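Local coordinates for protein putative primosome component (Streptococcus pyogenes serotype M3, PDB 2QGZ) that probably acts as a helicase loader of the primosome, a P-loop ATP-binding protein thought to help place the replicative helicase on DNA, at residues S106-L111 and E175-K180; S124-N129 and S166-A171; Q242-M245 and P250-F253. One frame throughout, in Å; residues are numbered along the deposited sequence.

Interaction 1. Residues S106-L111 and E175-K180; sequences SERIQL and ELSEKK
Ser177 OG, on the last turn of helix 165-179, is held by two groups from the same short stretch of chain: it receives a hydrogen bond from Arg108 and is also hydrogen-bonded to the backbone carbonyl of Ile105, just ahead of 106-111. The arginine bond runs from NH1 to Ser177 OG over 3.0 Å, with an N-H...O angle of 155°. The serine oxygen sits at the edge of the guanidinium, 12° out of its plane. The chain of Arg108, extended from CG to NE, passes alongside the same hydroxyl, with CB and CD at 3.5 and 3.4 Å from Ser177 OG, and one oxygen therefore meets both the aliphatic stem and the charged end. On the serine side, chi1 of 170° turns OG opposite its own backbone N and out to the arginine. Nearby, Ile109 packs on Leu186 and Leu176 on Thr184, while the backbone of Arg108 and Gln110 bonds to Thr184. Little surface is buried between the segments, 158 Å² in all, and the link is chiefly polar. It ties the start of edge strand 109-112 to the C-terminal end of a helix packed on the parallel sheet, a helix-on-sheet layer of the P-loop NTPase fold.

Interaction 2. Residues S124-N129 and S166-A171; sequences SDIDVN and SYLLAA. With PO4 (phosphate ion), chain B; PO4 (phosphate ion), chain C.
Apolar packing joins the two segments, and Ile126 supplies all of it from the loop side. Its CG1 lies 3.8 Å from Ala171 CB, and its CD1 reaches the helix backbone at Leu168 CA, also at 3.8 Å. The CG2 branch takes a second direction and meets Leu168 CG at 4.3 Å. With chi1 at -55° CG1 stands opposite the carbonyl carbon and points to Ala171, and CG2 is left to face the Leu168 side chain; CD1, at the end of the longer branch, lies over the backbone between Tyr167 and Leu168. Arg133 of helix 131-146 also touches Ile126, and Tyr167 turns its ring edge-to-face with Tyr118.

Polar contacts with two phosphate ions, probably from the crystallisation liquor, lie one at each segment. Ser166 OG bonds to O4 of the chain B phosphate at 2.8 Å and is also hydrogen-bonded to Tyr118 OH, and Ser166 N reaches O1 of the same ion at 3.3 Å. Gly162 N and Lys165 N add further bonds from the backbone. At the loop, Ser124 N makes a weak bond to O2 of the chain C phosphate.

Backbone amides and a serine hydroxyl closing on a phosphate at the start of helix 165-179 are consistent with a P-loop (Walker A motif), whose helix is backed here by Ile126.

Interaction 3. Residues Q242-M245 and P250-F253; sequences QYRM and PTFF
The short turn from helix 237-247 into strand 251-255, an alpha-to-beta connection of the parallel sheet, is spanned by a single arginine. Arg244 reaches across from the helix and donates two hydrogen bonds to consecutive residues where the strand begins. Its NE bonds to Thr251 OG1 at 2.8 Å, with an N-H...O angle of 155°. Its NH2 bonds to the carbonyl oxygen of Pro250 at 2.9 Å, and this bond is straighter, at 166°. Both acceptors lie at the guanidinium edge and close to its plane, the proline oxygen practically in it. Relative to the carbonyl, however, NH2 stands above the plane of the Pro250 peptide, 43° out, and not on a lone pair. A bend at chi3 turns the end of the arginine chain and presents NE and NH2 side by side to the strand. The aliphatic part follows the same path, with CD 3.5 Å from Thr251 OG1. Thr251 OG1 is hydrogen-bonded to Leu249 O as well; since a carbonyl can only accept, the hydroxyl gives its proton there and takes the one from NE.

The third guanidinium nitrogen, NH1, is held by the carbonyls of Lys213 and Val215, at the end of helix 210-213 and before strand 217-221. Leu218 and Leu249 pack on the same side chain. With all three nitrogens engaged, the buried arginine is fixed in rotation, and its positive charge is probably stabilised by the dipoles of the carbonyl and hydroxyl groups around it, with the Lys213, Val215 and Pro250 backbones brought together at one side chain.

In the fold
Interactions 1 and 2 share helix 165-179: interaction 2 lies at its phosphate-binding start and interaction 1 at its far end, with centres 15 Å apart. Interaction 2 is nested in the loop of chain that interaction 1 closes, whereas interaction 3 follows both in the sequence. Interactions 1 and 3 reach the same parallel sheet, at edge strand 109-112 and at the inner strand 251-255, with centres 18 Å apart. Interactions 2 and 3, 22 Å apart between centres and on opposite sides of the chain's centre, nevertheless meet: Leu169 CD2 packs 3.8 Å from Phe253 O. The helix carrying the probable P-loop serine thus rests directly on the strand that interaction 3 joins to helix 237-247.

Interaction 1. Residues S106-L111 and E175-K180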
# COMPACT_ATOMS: atom_id res chain seq x y z
N SER A 106 -10.79 3.71 -13.29
CA SER A 106 -10.59 2.36 -12.81
C SER A 106 -9.35 1.70 -13.43
O SER A 106 -8.65 0.95 -12.76
CB SER A 106 -11.82 1.52 -13.11
OG SER A 106 -11.68 0.21 -12.60
N GLU A 107 -9.08 2.00 -14.70
CA GLU A 107 -7.94 1.41 -15.39
C GLU A 107 -6.57 1.97 -14.98
O GLU A 107 -5.54 1.36 -15.27
CB GLU A 107 -8.10 1.56 -16.91
CG GLU A 107 -7.99 2.98 -17.42
CD GLU A 107 -7.92 3.05 -18.94
OE1 GLU A 107 -6.93 2.52 -19.50
OE2 GLU A 107 -8.84 3.63 -19.57
N ARG A 108 -6.56 3.13 -14.32
CA ARG A 108 -5.30 3.72 -13.86
C ARG A 108 -4.77 2.98 -12.63
O ARG A 108 -3.66 3.24 -12.17
CB ARG A 108 -5.48 5.19 -13.46
CG ARG A 108 -5.99 6.11 -14.54
CD ARG A 108 -5.65 7.55 -14.17
NE ARG A 108 -6.17 8.51 -15.14
CZ ARG A 108 -7.45 8.87 -15.23
NH1 ARG A 108 -8.36 8.35 -14.40
NH2 ARG A 108 -7.82 9.75 -16.15
N ILE A 109 -5.58 2.06 -12.10
CA ILE A 109 -5.22 1.29 -10.92
C ILE A 109 -4.69 -0.09 -11.27
O ILE A 109 -5.45 -1.02 -11.52
CB ILE A 109 -6.44 1.12 -9.98
CG1 ILE A 109 -6.95 2.49 -9.54
CG2 ILE A 109 -6.07 0.30 -8.78
CD1 ILE A 109 -8.20 2.43 -8.70
N GLN A 110 -3.36 -0.23 -11.28
CA GLN A 110 -2.74 -1.50 -11.60
C GLN A 110 -2.80 -2.47 -10.42
O GLN A 110 -2.56 -2.08 -9.27
CB GLN A 110 -1.28 -1.28 -12.02
CG GLN A 110 -1.11 -0.68 -13.42
CD GLN A 110 -1.73 0.71 -13.56
OE1 GLN A 110 -2.65 0.92 -14.35
NE2 GLN A 110 -1.21 1.67 -12.79
N LEU A 111 -3.13 -3.72 -10.71
CA LEU A 111 -3.21 -4.75 -9.68
C LEU A 111 -2.17 -5.82 -9.94
O LEU A 111 -1.85 -6.13 -11.08
CB LEU A 111 -4.58 -5.41 -9.68
CG LEU A 111 -5.85 -4.59 -9.49
CD1 LEU A 111 -7.05 -5.52 -9.59
CD2 LEU A 111 -5.83 -3.88 -8.14
N GLU A 175 -9.85 7.23 -5.57
CA GLU A 175 -10.11 8.66 -5.47
C GLU A 175 -8.95 9.45 -6.10
O GLU A 175 -9.16 10.52 -6.68
CB GLU A 175 -10.28 9.03 -4.00
CG GLU A 175 -10.90 10.39 -3.75
CD GLU A 175 -12.37 10.46 -4.13
OE1 GLU A 175 -13.06 9.41 -4.15
OE2 GLU A 175 -12.85 11.58 -4.40
N LEU A 176 -7.73 8.93 -5.99
CA LEU A 176 -6.57 9.58 -6.58
C LEU A 176 -6.68 9.57 -8.09
O LEU A 176 -6.32 10.53 -8.77
CB LEU A 176 -5.27 8.88 -6.17
CG LEU A 176 -4.61 9.37 -4.88
CD1 LEU A 176 -3.36 8.56 -4.60
CD2 LEU A 176 -4.27 10.84 -5.03
N SER A 177 -7.19 8.47 -8.63
CA SER A 177 -7.36 8.35 -10.06
C SER A 177 -8.51 9.24 -10.55
O SER A 177 -8.44 9.79 -11.64
CB SER A 177 -7.64 6.91 -10.45
OG SER A 177 -8.03 6.84 -11.81
N GLU A 178 -9.55 9.37 -9.74
CA GLU A 178 -10.70 10.18 -10.13
C GLU A 178 -10.48 11.68 -9.99
O GLU A 178 -10.77 12.44 -10.91
CB GLU A 178 -11.95 9.79 -9.32
CG GLU A 178 -13.17 10.63 -9.68
CD GLU A 178 -14.45 10.15 -9.02
OE1 GLU A 178 -15.53 10.70 -9.34
OE2 GLU A 178 -14.39 9.22 -8.18
N LYS A 179 -9.97 12.12 -8.85
CA LYS A 179 -9.74 13.54 -8.64
C LYS A 179 -8.50 14.00 -9.38
O LYS A 179 -8.56 14.92 -10.19
CB LYS A 179 -9.62 13.84 -7.14
CG LYS A 179 -10.95 13.64 -6.42
CD LYS A 179 -12.01 14.53 -7.06
CE LYS A 179 -13.40 14.19 -6.58
NZ LYS A 179 -14.40 15.17 -7.10
N LYS A 180 -7.37 13.37 -9.08
CA LYS A 180 -6.13 13.69 -9.76
C LYS A 180 -6.11 12.66 -10.88
O LYS A 180 -7.06 11.88 -11.01
CB LYS A 180 -4.96 13.49 -8.81
CG LYS A 180 -5.08 14.27 -7.50
CD LYS A 180 -5.25 15.75 -7.77
CE LYS A 180 -4.76 16.58 -6.59
NZ LYS A 180 -5.47 16.27 -5.33

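Interaction 2. Residues S124-N129 and S166-A171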
# COMPACT_ATOMS: atom_id res chain seq x y z
N SER A 124 -17.02 5.84 -0.48
CA SER A 124 -18.33 5.61 0.12
C SER A 124 -18.52 4.19 0.67
O SER A 124 -19.38 3.96 1.51
CB SER A 124 -19.43 5.92 -0.89
OG SER A 124 -19.17 5.30 -2.14
N ASP A 125 -17.70 3.24 0.19
CA ASP A 125 -17.81 1.85 0.65
C ASP A 125 -17.06 1.62 1.95
O ASP A 125 -17.14 0.53 2.52
CB ASP A 125 -17.24 0.88 -0.40
CG ASP A 125 -18.00 0.91 -1.72
OD1 ASP A 125 -19.26 0.82 -1.70
OD2 ASP A 125 -17.34 1.02 -2.77
N ILE A 126 -16.32 2.63 2.42
CA ILE A 126 -15.54 2.50 3.65
C ILE A 126 -16.30 2.92 4.91
O ILE A 126 -16.85 4.02 4.98
CB ILE A 126 -14.24 3.36 3.57
CG1 ILE A 126 -13.44 2.98 2.33
CG2 ILE A 126 -13.43 3.18 4.82
CD1 ILE A 126 -13.20 1.48 2.16
N ASP A 127 -16.34 2.04 5.90
CA ASP A 127 -17.03 2.36 7.15
C ASP A 127 -16.13 3.20 8.04
O ASP A 127 -14.97 2.85 8.28
CB ASP A 127 -17.43 1.09 7.92
CG ASP A 127 -18.64 0.37 7.30
OD1 ASP A 127 -19.60 1.05 6.88
OD2 ASP A 127 -18.63 -0.88 7.25
N VAL A 128 -16.67 4.32 8.52
CA VAL A 128 -15.96 5.22 9.41
C VAL A 128 -16.81 5.28 10.67
O VAL A 128 -17.47 6.27 10.96
CB VAL A 128 -15.82 6.64 8.80
CG1 VAL A 128 -14.87 7.47 9.64
CG2 VAL A 128 -15.32 6.55 7.36
N ASN A 129 -16.78 4.18 11.43
CA ASN A 129 -17.56 4.05 12.65
C ASN A 129 -16.71 3.75 13.89
O ASN A 129 -17.19 3.12 14.84
CB ASN A 129 -18.61 2.95 12.43
CG ASN A 129 -17.99 1.66 11.88
OD1 ASN A 129 -18.70 0.70 11.54
ND2 ASN A 129 -16.67 1.64 11.79
N SER A 166 -6.87 -3.19 3.35
CA SER A 166 -6.52 -3.06 1.94
C SER A 166 -7.61 -2.32 1.16
O SER A 166 -7.32 -1.59 0.21
CB SER A 166 -6.27 -4.45 1.33
OG SER A 166 -7.42 -5.29 1.40
N TYR A 167 -8.87 -2.50 1.56
CA TYR A 167 -9.99 -1.83 0.90
C TYR A 167 -9.89 -0.32 1.04
O TYR A 167 -10.08 0.42 0.07
CB TYR A 167 -11.31 -2.33 1.49
CG TYR A 167 -11.84 -3.60 0.85
CD1 TYR A 167 -10.97 -4.59 0.40
CD2 TYR A 167 -13.20 -3.81 0.71
CE1 TYR A 167 -11.45 -5.77 -0.16
CE2 TYR A 167 -13.70 -4.99 0.15
CZ TYR A 167 -12.82 -5.96 -0.29
OH TYR A 167 -13.30 -7.13 -0.84
N LEU A 168 -9.60 0.13 2.26
CA LEU A 168 -9.45 1.55 2.58
C LEU A 168 -8.41 2.18 1.64
O LEU A 168 -8.63 3.25 1.06
CB LEU A 168 -8.99 1.70 4.03
CG LEU A 168 -9.12 3.02 4.80
CD1 LEU A 168 -7.93 3.13 5.73
CD2 LEU A 168 -9.17 4.22 3.88
N LEU A 169 -7.26 1.52 1.51
CA LEU A 169 -6.18 1.99 0.65
C LEU A 169 -6.59 1.92 -0.82
O LEU A 169 -6.21 2.77 -1.63
CB LEU A 169 -4.92 1.17 0.91
CG LEU A 169 -3.84 1.79 1.80
CD1 LEU A 169 -4.46 2.63 2.91
CD2 LEU A 169 -2.95 0.69 2.37
N ALA A 170 -7.38 0.91 -1.18
CA ALA A 170 -7.85 0.79 -2.55
C ALA A 170 -8.81 1.95 -2.85
O ALA A 170 -8.85 2.47 -3.98
CB ALA A 170 -8.55 -0.53 -2.75
N ALA A 171 -9.59 2.36 -1.85
CA ALA A 171 -10.52 3.46 -2.04
C ALA A 171 -9.74 4.75 -2.27
O ALA A 171 -10.17 5.64 -3.01
CB ALA A 171 -11.42 3.61 -0.83
P PO4 B . -7.32 -6.52 4.98
O1 PO4 B . -5.95 -6.09 4.56
O2 PO4 B . -7.32 -8.00 5.22
O3 PO4 B . -7.70 -5.82 6.25
O4 PO4 B . -8.29 -6.18 3.91
P PO4 C . -18.51 7.31 -4.55
O1 PO4 C . -17.85 7.22 -5.91
O2 PO4 C . -17.45 7.19 -3.49
O3 PO4 C . -19.21 8.63 -4.41
O4 PO4 C . -19.52 6.19 -4.41

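Interaction 3. Residues Q242-M245 and P250-F253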
# COMPACT_ATOMS: atom_id res chain seq x y z
N GLN A 242 14.38 1.40 -1.09
CA GLN A 242 15.52 2.32 -1.18
C GLN A 242 15.32 3.29 -2.34
O GLN A 242 15.47 4.50 -2.18
CB GLN A 242 16.80 1.53 -1.41
CG GLN A 242 18.02 2.37 -1.60
CD GLN A 242 19.26 1.53 -1.76
OE1 GLN A 242 20.36 1.95 -1.39
NE2 GLN A 242 19.11 0.34 -2.32
N TYR A 243 14.97 2.76 -3.50
CA TYR A 243 14.75 3.58 -4.67
C TYR A 243 13.58 4.56 -4.50
O TYR A 243 13.65 5.70 -4.97
CB TYR A 243 14.50 2.69 -5.88
CG TYR A 243 14.02 3.43 -7.10
CD1 TYR A 243 12.66 3.60 -7.35
CD2 TYR A 243 14.93 3.94 -8.03
CE1 TYR A 243 12.21 4.27 -8.48
CE2 TYR A 243 14.50 4.61 -9.18
CZ TYR A 243 13.14 4.77 -9.40
OH TYR A 243 12.70 5.45 -10.52
N ARG A 244 12.51 4.13 -3.83
CA ARG A 244 11.38 5.02 -3.64
C ARG A 244 11.72 6.10 -2.60
O ARG A 244 11.18 7.20 -2.66
CB ARG A 244 10.11 4.23 -3.28
CG ARG A 244 9.59 3.38 -4.45
CD ARG A 244 8.30 2.61 -4.12
NE ARG A 244 7.13 3.48 -4.12
CZ ARG A 244 6.54 3.97 -5.21
NH1 ARG A 244 7.00 3.67 -6.41
NH2 ARG A 244 5.49 4.77 -5.09
N MET A 245 12.62 5.79 -1.68
CA MET A 245 13.04 6.79 -0.69
C MET A 245 13.76 7.92 -1.43
O MET A 245 13.43 9.09 -1.27
CB MET A 245 13.97 6.18 0.37
CG MET A 245 13.27 5.76 1.66
SD MET A 245 14.32 4.95 2.90
CE MET A 245 15.21 6.36 3.51
N PRO A 250 5.56 8.19 -2.74
CA PRO A 250 4.67 7.74 -1.66
C PRO A 250 4.48 6.22 -1.68
O PRO A 250 4.15 5.64 -2.72
CB PRO A 250 3.36 8.47 -1.97
CG PRO A 250 3.82 9.71 -2.70
CD PRO A 250 4.88 9.16 -3.61
N THR A 251 4.68 5.59 -0.53
CA THR A 251 4.56 4.14 -0.44
C THR A 251 3.72 3.77 0.77
O THR A 251 3.95 4.26 1.87
CB THR A 251 5.96 3.54 -0.30
OG1 THR A 251 6.78 4.05 -1.36
CG2 THR A 251 5.91 2.02 -0.37
N PHE A 252 2.72 2.92 0.55
CA PHE A 252 1.84 2.49 1.63
C PHE A 252 2.02 1.00 1.90
O PHE A 252 2.62 0.30 1.10
CB PHE A 252 0.38 2.75 1.25
CG PHE A 252 0.04 4.20 1.03
CD1 PHE A 252 0.61 4.90 -0.03
CD2 PHE A 252 -0.85 4.86 1.87
CE1 PHE A 252 0.29 6.25 -0.25
CE2 PHE A 252 -1.18 6.20 1.66
CZ PHE A 252 -0.61 6.90 0.60
N PHE A 253 1.52 0.54 3.04
CA PHE A 253 1.61 -0.87 3.41
C PHE A 253 0.40 -1.25 4.26
O PHE A 253 -0.26 -0.39 4.83
CB PHE A 253 2.84 -1.16 4.28
CG PHE A 253 4.13 -0.58 3.77
CD1 PHE A 253 4.42 0.77 3.95
CD2 PHE A 253 5.08 -1.41 3.16
CE1 PHE A 253 5.65 1.30 3.53
CE2 PHE A 253 6.32 -0.89 2.73
CZ PHE A 253 6.60 0.47 2.92